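Local coordinates for NikO protein (Streptomyces tendae, PDB 4FQD), which is a MurA-subfamily enolpyruvyl transferase essential in nikkomycin biosynthesis, which probably takes its enolpyruvyl group from phosphoenolpyruvate, at residues Ala298-Leu303 / Gly338-Ser343; Asp305-Arg310 / Arg328-Thr333. The protein carries 4 engineered substitutions. One frame throughout, in Å; residues are numbered along the deposited sequence.

Contact 1. Residues Ala298-Leu303 / Gly338-Ser343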
ATOM      1  N   ALA A 298      15.488   4.207  -4.943  1.00 11.18           N
ATOM      2  CA  ALA A 298      15.319   2.752  -4.927  1.00 15.78           C
ATOM      3  C   ALA A 298      13.863   2.261  -4.831  1.00 11.60           C
ATOM      4  O   ALA A 298      13.499   1.307  -5.520  1.00 15.92           O
ATOM      5  CB  ALA A 298      16.184   2.116  -3.833  1.00  8.03           C
ATOM      6  N   PRO A 299      13.032   2.890  -3.973  1.00 11.55           N
ATOM      7  CA  PRO A 299      11.622   2.481  -3.981  1.00  9.25           C
ATOM      8  C   PRO A 299      10.953   2.753  -5.327  1.00 13.26           C
ATOM      9  O   PRO A 299      10.175   1.926  -5.803  1.00 12.79           O
ATOM     10  CB  PRO A 299      10.997   3.366  -2.900  1.00 13.31           C
ATOM     11  CG  PRO A 299      12.118   3.687  -1.985  1.00 11.18           C
ATOM     12  CD  PRO A 299      13.317   3.828  -2.871  1.00  9.25           C
ATOM     13  N   GLU A 300      11.261   3.900  -5.926  1.00 11.31           N
ATOM     14  CA  GLU A 300      10.722   4.251  -7.235  1.00 10.74           C
ATOM     15  C   GLU A 300      11.198   3.288  -8.319  1.00 14.03           C
ATOM     16  O   GLU A 300      10.420   2.878  -9.180  1.00 14.16           O
ATOM     17  CB  GLU A 300      11.103   5.685  -7.614  1.00  8.95           C
ATOM     18  CG  GLU A 300      10.233   6.763  -6.986  1.00  9.57           C
ATOM     19  CD  GLU A 300      10.620   7.083  -5.555  1.00 14.14           C
ATOM     20  OE1 GLU A 300      11.557   6.446  -5.030  1.00 10.71           O
ATOM     21  OE2 GLU A 300       9.985   7.978  -4.957  1.00 14.59           O
ATOM     22  N   PHE A 301      12.478   2.929  -8.270  1.00 11.90           N
ATOM     23  CA  PHE A 301      13.061   2.047  -9.278  1.00 13.95           C
ATOM     24  C   PHE A 301      12.588   0.604  -9.147  1.00 12.28           C
ATOM     25  O   PHE A 301      12.559  -0.138 -10.130  1.00 10.24           O
ATOM     26  CB  PHE A 301      14.590   2.124  -9.248  1.00  9.67           C
ATOM     27  CG  PHE A 301      15.156   3.190 -10.140  1.00 16.01           C
ATOM     28  CD1 PHE A 301      15.117   4.522  -9.762  1.00 10.00           C
ATOM     29  CD2 PHE A 301      15.719   2.861 -11.363  1.00 12.89           C
ATOM     30  CE1 PHE A 301      15.632   5.505 -10.584  1.00 11.08           C
ATOM     31  CE2 PHE A 301      16.237   3.840 -12.188  1.00 14.73           C
ATOM     32  CZ  PHE A 301      16.194   5.163 -11.798  1.00 17.49           C
ATOM     33  N   ASP A 302      12.217   0.207  -7.935  1.00 14.17           N
ATOM     34  CA  ASP A 302      11.648  -1.116  -7.723  1.00 12.65           C
ATOM     35  C   ASP A 302      10.283  -1.193  -8.397  1.00 14.56           C
ATOM     36  O   ASP A 302       9.901  -2.230  -8.936  1.00 14.84           O
ATOM     37  CB  ASP A 302      11.526  -1.427  -6.232  1.00 13.65           C
ATOM     38  CG  ASP A 302      10.832  -2.748  -5.968  1.00 19.54           C
ATOM     39  OD1 ASP A 302      11.412  -3.802  -6.304  1.00 28.06           O
ATOM     40  OD2 ASP A 302       9.708  -2.735  -5.424  1.00 19.74           O
ATOM     41  N   LEU A 303       9.556  -0.080  -8.366  1.00 10.23           N
ATOM     42  CA  LEU A 303       8.270   0.014  -9.045  1.00 13.36           C
ATOM     43  C   LEU A 303       8.449  -0.008 -10.556  1.00 13.09           C
ATOM     44  O   LEU A 303       7.720  -0.703 -11.262  1.00 11.13           O
ATOM     45  CB  LEU A 303       7.532   1.283  -8.625  1.00  8.39           C
ATOM     46  CG  LEU A 303       6.918   1.277  -7.226  1.00 13.86           C
ATOM     47  CD1 LEU A 303       6.277   2.619  -6.932  1.00 11.63           C
ATOM     48  CD2 LEU A 303       5.902   0.154  -7.097  1.00  8.80           C
ATOM     49  N   GLY A 338       9.829   5.346   1.863  1.00 15.94           N
ATOM     50  CA  GLY A 338       9.539   4.622   0.642  1.00 10.03           C
ATOM     51  C   GLY A 338       9.470   5.550  -0.554  1.00 11.50           C
ATOM     52  O   GLY A 338      10.301   6.446  -0.703  1.00 15.77           O
ATOM     53  N   VAL A 339       8.473   5.335  -1.405  1.00 11.11           N
ATOM     54  CA  VAL A 339       8.285   6.153  -2.596  1.00 12.68           C
ATOM     55  C   VAL A 339       7.926   7.588  -2.225  1.00 13.77           C
ATOM     56  O   VAL A 339       7.061   7.821  -1.380  1.00 12.39           O
ATOM     57  CB  VAL A 339       7.179   5.575  -3.498  1.00 12.55           C
ATOM     58  CG1 VAL A 339       6.996   6.435  -4.739  1.00 12.59           C
ATOM     59  CG2 VAL A 339       7.511   4.145  -3.882  1.00 15.63           C
ATOM     60  N   PHE A 340       8.601   8.544  -2.858  1.00 14.98           N
ATOM     61  CA  PHE A 340       8.319   9.958  -2.638  1.00 12.68           C
ATOM     62  C   PHE A 340       6.884  10.308  -3.008  1.00 14.55           C
ATOM     63  O   PHE A 340       6.281   9.674  -3.874  1.00 15.23           O
ATOM     64  CB  PHE A 340       9.278  10.834  -3.445  1.00 14.24           C
ATOM     65  CG  PHE A 340      10.594  11.076  -2.770  1.00 15.98           C
ATOM     66  CD1 PHE A 340      10.684  11.944  -1.695  1.00 12.46           C
ATOM     67  CD2 PHE A 340      11.745  10.450  -3.219  1.00 15.14           C
ATOM     68  CE1 PHE A 340      11.894  12.175  -1.073  1.00 15.86           C
ATOM     69  CE2 PHE A 340      12.958  10.677  -2.601  1.00 17.47           C
ATOM     70  CZ  PHE A 340      13.033  11.542  -1.527  1.00 17.42           C
ATOM     71  N   SER A 341       6.345  11.324  -2.349  1.00 17.96           N
ATOM     72  CA  SER A 341       4.997  11.785  -2.633  1.00 14.71           C
ATOM     73  C   SER A 341       4.962  12.511  -3.975  1.00 18.33           C
ATOM     74  O   SER A 341       3.952  12.499  -4.676  1.00 19.43           O
ATOM     75  CB  SER A 341       4.513  12.709  -1.515  1.00 13.97           C
ATOM     76  OG  SER A 341       3.111  12.897  -1.582  1.00 22.41           O
ATOM     77  N   ASP A 342       6.081  13.136  -4.327  1.00 20.21           N
ATOM     78  CA  ASP A 342       6.192  13.881  -5.576  1.00 22.86           C
ATOM     79  C   ASP A 342       6.375  12.962  -6.780  1.00 18.38           C
ATOM     80  O   ASP A 342       6.164  13.373  -7.921  1.00 19.37           O
ATOM     81  CB  ASP A 342       7.353  14.875  -5.505  1.00 22.44           C
ATOM     82  CG  ASP A 342       7.082  16.018  -4.549  1.00 30.23           C
ATOM     83  OD1 ASP A 342       5.916  16.455  -4.460  1.00 32.16           O
ATOM     84  OD2 ASP A 342       8.034  16.482  -3.886  1.00 38.62           O
ATOM     85  N   SER A 343       6.770  11.719  -6.521  1.00 15.46           N
ATOM     86  CA  SER A 343       7.009  10.754  -7.590  1.00 14.68           C
ATOM     87  C   SER A 343       5.709  10.098  -8.046  1.00 16.60           C
ATOM     88  O   SER A 343       5.585   9.666  -9.192  1.00 16.83           O
ATOM     89  CB  SER A 343       8.001   9.683  -7.129  1.00 13.27           C
ATOM     90  OG  SER A 343       9.240  10.261  -6.757  1.00 22.76           O
TER
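Glu300, near the start of helix 298-307, ties this helix to the loop 338-343 through a buried helix-to-loop contact in the beta/alpha inverse barrel of the EPSP synthase family. One carboxylate oxygen does the work. Glu300 OE2 accepts from Phe340 N at 2.6 Å, on its syn side, with an N-H...O angle of 156°. Ser343 OG donates to the same Glu300 OE2 at 3.0 Å, on the anti side. The two donors come from opposite faces of the carboxylate plane. The side chain bends at chi2 (81°), which turns the carboxylate toward the loop. With an alanine in place of Glu300, Phe340 N and Ser343 OG would probably lose their shared acceptor and the turn would be freer to shift. Val339 CG1 touches the same Glu300 OE2 at 3.4 Å. Its other methyl, Val339 CG2, meets Leu303 CD1 tip to tip at 3.6 Å and lies 3.7 Å from Pro299 CB. Pro299 CG also rests on the carbonyl of Gly338, 3.5 Å from Gly338 C. Phe340 reaches Leu265 of helix 265-278 and makes a cation-pi contact with Lys218. Leu303 and Val339 both continue onto Phe332 of strand 331-334 and Leu347 of helix 344-351.

Contact 2. Residues Asp305-Arg310 / Arg328-Thr333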
ATOM      1  N   ASP A 305      10.822  -1.326 -12.258  1.00 11.60           N
ATOM      2  CA  ASP A 305      11.196  -2.676 -12.661  1.00 16.02           C
ATOM      3  C   ASP A 305       9.974  -3.589 -12.682  1.00 15.56           C
ATOM      4  O   ASP A 305       9.857  -4.468 -13.535  1.00 17.72           O
ATOM      5  CB  ASP A 305      12.257  -3.244 -11.718  1.00 12.06           C
ATOM      6  CG  ASP A 305      12.661  -4.661 -12.082  1.00 31.66           C
ATOM      7  OD1 ASP A 305      12.740  -4.966 -13.291  1.00 38.01           O
ATOM      8  OD2 ASP A 305      12.894  -5.472 -11.161  1.00 37.54           O
ATOM      9  N   ARG A 306       9.066  -3.374 -11.737  1.00 13.52           N
ATOM     10  CA  ARG A 306       7.852  -4.175 -11.647  1.00 15.75           C
ATOM     11  C   ARG A 306       6.866  -3.830 -12.760  1.00 17.02           C
ATOM     12  O   ARG A 306       6.084  -4.679 -13.192  1.00 17.14           O
ATOM     13  CB  ARG A 306       7.197  -4.004 -10.274  1.00 16.33           C
ATOM     14  CG  ARG A 306       7.862  -4.818  -9.171  1.00 18.15           C
ATOM     15  CD  ARG A 306       7.651  -4.191  -7.801  1.00 14.23           C
ATOM     16  NE  ARG A 306       6.241  -3.986  -7.489  1.00 15.80           N
ATOM     17  CZ  ARG A 306       5.805  -3.310  -6.430  1.00 13.42           C
ATOM     18  NH1 ARG A 306       6.673  -2.774  -5.582  1.00 17.06           N
ATOM     19  NH2 ARG A 306       4.504  -3.168  -6.218  1.00 11.03           N
ATOM     20  N   MET A 307       6.911  -2.586 -13.226  1.00 13.07           N
ATOM     21  CA  MET A 307       6.031  -2.149 -14.306  1.00 14.94           C
ATOM     22  C   MET A 307       6.570  -2.576 -15.669  1.00 14.03           C
ATOM     23  O   MET A 307       5.833  -2.609 -16.652  1.00 15.26           O
ATOM     24  CB  MET A 307       5.833  -0.631 -14.268  1.00 11.33           C
ATOM     25  CG  MET A 307       5.179  -0.126 -12.992  1.00 15.79           C
ATOM     26  SD  MET A 307       4.849   1.647 -13.010  1.00 16.03           S
ATOM     27  CE  MET A 307       3.402   1.710 -14.064  1.00 19.25           C
ATOM     28  N   GLY A 308       7.856  -2.906 -15.717  1.00 16.78           N
ATOM     29  CA  GLY A 308       8.487  -3.324 -16.954  1.00 14.27           C
ATOM     30  C   GLY A 308       9.252  -2.199 -17.624  1.00 16.01           C
ATOM     31  O   GLY A 308       9.621  -2.297 -18.795  1.00 13.84           O
ATOM     32  N   VAL A 309       9.490  -1.125 -16.878  1.00 16.02           N
ATOM     33  CA  VAL A 309      10.231   0.021 -17.390  1.00 18.23           C
ATOM     34  C   VAL A 309      11.735  -0.241 -17.371  1.00 17.43           C
ATOM     35  O   VAL A 309      12.301  -0.580 -16.331  1.00 22.35           O
ATOM     36  CB  VAL A 309       9.924   1.297 -16.579  1.00 18.51           C
ATOM     37  CG1 VAL A 309      10.905   2.406 -16.932  1.00 12.04           C
ATOM     38  CG2 VAL A 309       8.487   1.745 -16.814  1.00 17.28           C
ATOM     39  N   ARG A 310      12.377  -0.087 -18.524  1.00 12.63           N
ATOM     40  CA  ARG A 310      13.816  -0.301 -18.624  1.00 16.31           C
ATOM     41  C   ARG A 310      14.601   1.002 -18.511  1.00 16.38           C
ATOM     42  O   ARG A 310      14.399   1.930 -19.293  1.00 14.84           O
ATOM     43  CB  ARG A 310      14.178  -1.005 -19.933  1.00 16.23           C
ATOM     44  CG  ARG A 310      15.676  -1.039 -20.196  1.00 19.88           C
ATOM     45  CD  ARG A 310      16.017  -1.733 -21.502  1.00 21.90           C
ATOM     46  NE  ARG A 310      17.435  -1.594 -21.821  1.00 37.60           N
ATOM     47  CZ  ARG A 310      18.030  -2.164 -22.864  1.00 35.68           C
ATOM     48  NH1 ARG A 310      17.332  -2.923 -23.696  1.00 34.97           N
ATOM     49  NH2 ARG A 310      19.327  -1.977 -23.074  1.00 36.09           N
ATOM     50  N   ARG A 328       3.125  -3.147 -16.783  1.00 13.78           N
ATOM     51  CA  ARG A 328       2.393  -3.933 -15.799  1.00 17.79           C
ATOM     52  C   ARG A 328       1.933  -3.049 -14.645  1.00 15.87           C
ATOM     53  O   ARG A 328       2.669  -2.165 -14.206  1.00 11.24           O
ATOM     54  CB  ARG A 328       3.255  -5.083 -15.276  1.00 16.72           C
ATOM     55  CG  ARG A 328       3.320  -6.283 -16.207  1.00 23.30           C
ATOM     56  CD  ARG A 328       4.748  -6.595 -16.614  1.00 37.27           C
ATOM     57  NE  ARG A 328       5.639  -6.679 -15.461  1.00 46.63           N
ATOM     58  CZ  ARG A 328       6.939  -6.945 -15.541  1.00 40.83           C
ATOM     59  NH1 ARG A 328       7.677  -6.999 -14.440  1.00 35.63           N
ATOM     60  NH2 ARG A 328       7.503  -7.157 -16.723  1.00 41.50           N
ATOM     61  N   PRO A 329       0.708  -3.284 -14.154  1.00 17.87           N
ATOM     62  CA  PRO A 329       0.145  -2.485 -13.062  1.00  9.78           C
ATOM     63  C   PRO A 329       0.812  -2.796 -11.727  1.00 14.10           C
ATOM     64  O   PRO A 329       1.332  -3.895 -11.533  1.00 12.55           O
ATOM     65  CB  PRO A 329      -1.320  -2.923 -13.035  1.00 11.25           C
ATOM     66  CG  PRO A 329      -1.296  -4.314 -13.557  1.00 13.35           C
ATOM     67  CD  PRO A 329      -0.222  -4.334 -14.606  1.00 11.60           C
ATOM     68  N   VAL A 330       0.793  -1.826 -10.818  1.00 15.80           N
ATOM     69  CA  VAL A 330       1.379  -1.995  -9.495  1.00 13.18           C
ATOM     70  C   VAL A 330       0.496  -1.373  -8.421  1.00 13.34           C
ATOM     71  O   VAL A 330      -0.274  -0.452  -8.694  1.00 11.76           O
ATOM     72  CB  VAL A 330       2.774  -1.340  -9.406  1.00 12.67           C
ATOM     73  CG1 VAL A 330       3.802  -2.141 -10.193  1.00 12.63           C
ATOM     74  CG2 VAL A 330       2.715   0.100  -9.893  1.00 10.36           C
ATOM     75  N   GLU A 331       0.603  -1.888  -7.201  1.00 12.96           N
ATOM     76  CA  GLU A 331      -0.010  -1.239  -6.051  1.00 14.84           C
ATOM     77  C   GLU A 331       1.078  -0.914  -5.032  1.00 14.61           C
ATOM     78  O   GLU A 331       1.938  -1.745  -4.738  1.00 15.96           O
ATOM     79  CB  GLU A 331      -1.135  -2.092  -5.445  1.00 11.47           C
ATOM     80  CG  GLU A 331      -0.696  -3.291  -4.618  1.00 16.91           C
ATOM     81  CD  GLU A 331      -0.469  -2.953  -3.151  1.00 20.23           C
ATOM     82  OE1 GLU A 331      -0.027  -3.848  -2.402  1.00 19.71           O
ATOM     83  OE2 GLU A 331      -0.731  -1.800  -2.746  1.00 15.83           O
ATOM     84  N   PHE A 332       1.053   0.308  -4.515  1.00 11.85           N
ATOM     85  CA  PHE A 332       2.083   0.748  -3.584  1.00 12.13           C
ATOM     86  C   PHE A 332       1.607   1.911  -2.727  1.00  9.99           C
ATOM     87  O   PHE A 332       0.523   2.455  -2.937  1.00 10.34           O
ATOM     88  CB  PHE A 332       3.354   1.147  -4.339  1.00  9.85           C
ATOM     89  CG  PHE A 332       3.188   2.362  -5.206  1.00  9.61           C
ATOM     90  CD1 PHE A 332       2.706   2.246  -6.499  1.00  8.01           C
ATOM     91  CD2 PHE A 332       3.518   3.620  -4.730  1.00  7.38           C
ATOM     92  CE1 PHE A 332       2.553   3.361  -7.299  1.00  8.22           C
ATOM     93  CE2 PHE A 332       3.366   4.739  -5.524  1.00  9.31           C
ATOM     94  CZ  PHE A 332       2.883   4.609  -6.812  1.00 11.98           C
ATOM     95  N   THR A 333       2.437   2.292  -1.765  1.00  9.64           N
ATOM     96  CA  THR A 333       2.117   3.394  -0.874  1.00 11.16           C
ATOM     97  C   THR A 333       3.258   4.400  -0.831  1.00 11.51           C
ATOM     98  O   THR A 333       4.385   4.058  -0.475  1.00 13.53           O
ATOM     99  CB  THR A 333       1.836   2.894   0.554  1.00 13.68           C
ATOM    100  OG1 THR A 333       0.709   2.008   0.540  1.00 13.49           O
ATOM    101  CG2 THR A 333       1.542   4.062   1.477  1.00 11.34           C
TER
HETATM  102  O   HOH W   1       2.091  -4.250  -7.544  1.00 19.76           O
HETATM  103  O   HOH W   2       4.010  -5.756 -11.764  1.00 24.14           O
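Asp305 meets the segment 328-333 mainly through its backbone. Its carbonyl oxygen lies near the guanidinium of Arg328, but the angle is poor for a hydrogen bond. Arg306 follows and makes a broader contact. Its CB packs on Val330 CG1 at 3.9 Å, and the chain bends at chi3 (56°) to carry the guanidinium obliquely across Val330 to Glu331. There Arg306 NH2 makes a weak hydrogen bond to Glu331 O at 3.3 Å, and Glu331 O lies at the edge of the guanidinium, in its plane. A water at the same edge accepts from Arg306 NH2 and from Glu331 N. Arg306 NH2 thus reaches Glu331 O directly, by a weak bond, and Glu331 N through the water. The stronger partner of Arg306 is Asp302, one helical turn back, which forms a salt bridge with NH1. Arg306 O takes a second water at 2.7 Å, which also donates to Pro329 O.

Met307 brings the backbones closest. Arg328 N donates to Met307 O at 2.8 Å, with an N-H...O angle of 161°. Met307 CA makes a CH...O contact with Arg328 O at 3.4 Å. Met307 CG packs on Val330 CG1 at 3.7 Å, and the two side chains cross at about a right angle. The helix ends here in a Schellman motif, with Gly308 as the C-prime residue. Val309 N bonds to Leu304 O, and Gly308 N bonds weakly to Asp305 O. The positive phi of Gly308 (99°) calls for glycine, since a side chain would be jammed against the carbonyl of Met307. Over this turn lies Arg328. One face of its guanidinium covers Gly308 N, and Arg328 NH2 comes within 4.0 Å of Gly308 CA.

In the fold
Both contacts hold helix 298-307, contact 1 at its beginning and contact 2 at its end. The segments of contact 2 fall between those of contact 1 in the sequence. Their centres lie about 10 Å apart. They meet where Leu303 CD1 packs on Phe332 CG at 3.5 Å. Contact 1 is buried. A carboxylate there receives donors from the loop, beside an apolar patch of Pro299, Leu303 and Val339. Contact 2 lies farther from the centre of the chain and is partly exposed. It relies on backbone bonds, arginine side chains and water. It also borders the second subunit. Glu331 OE1 accepts a hydrogen bond from Thr333 N of that subunit, whereas no other chain touches contact 1.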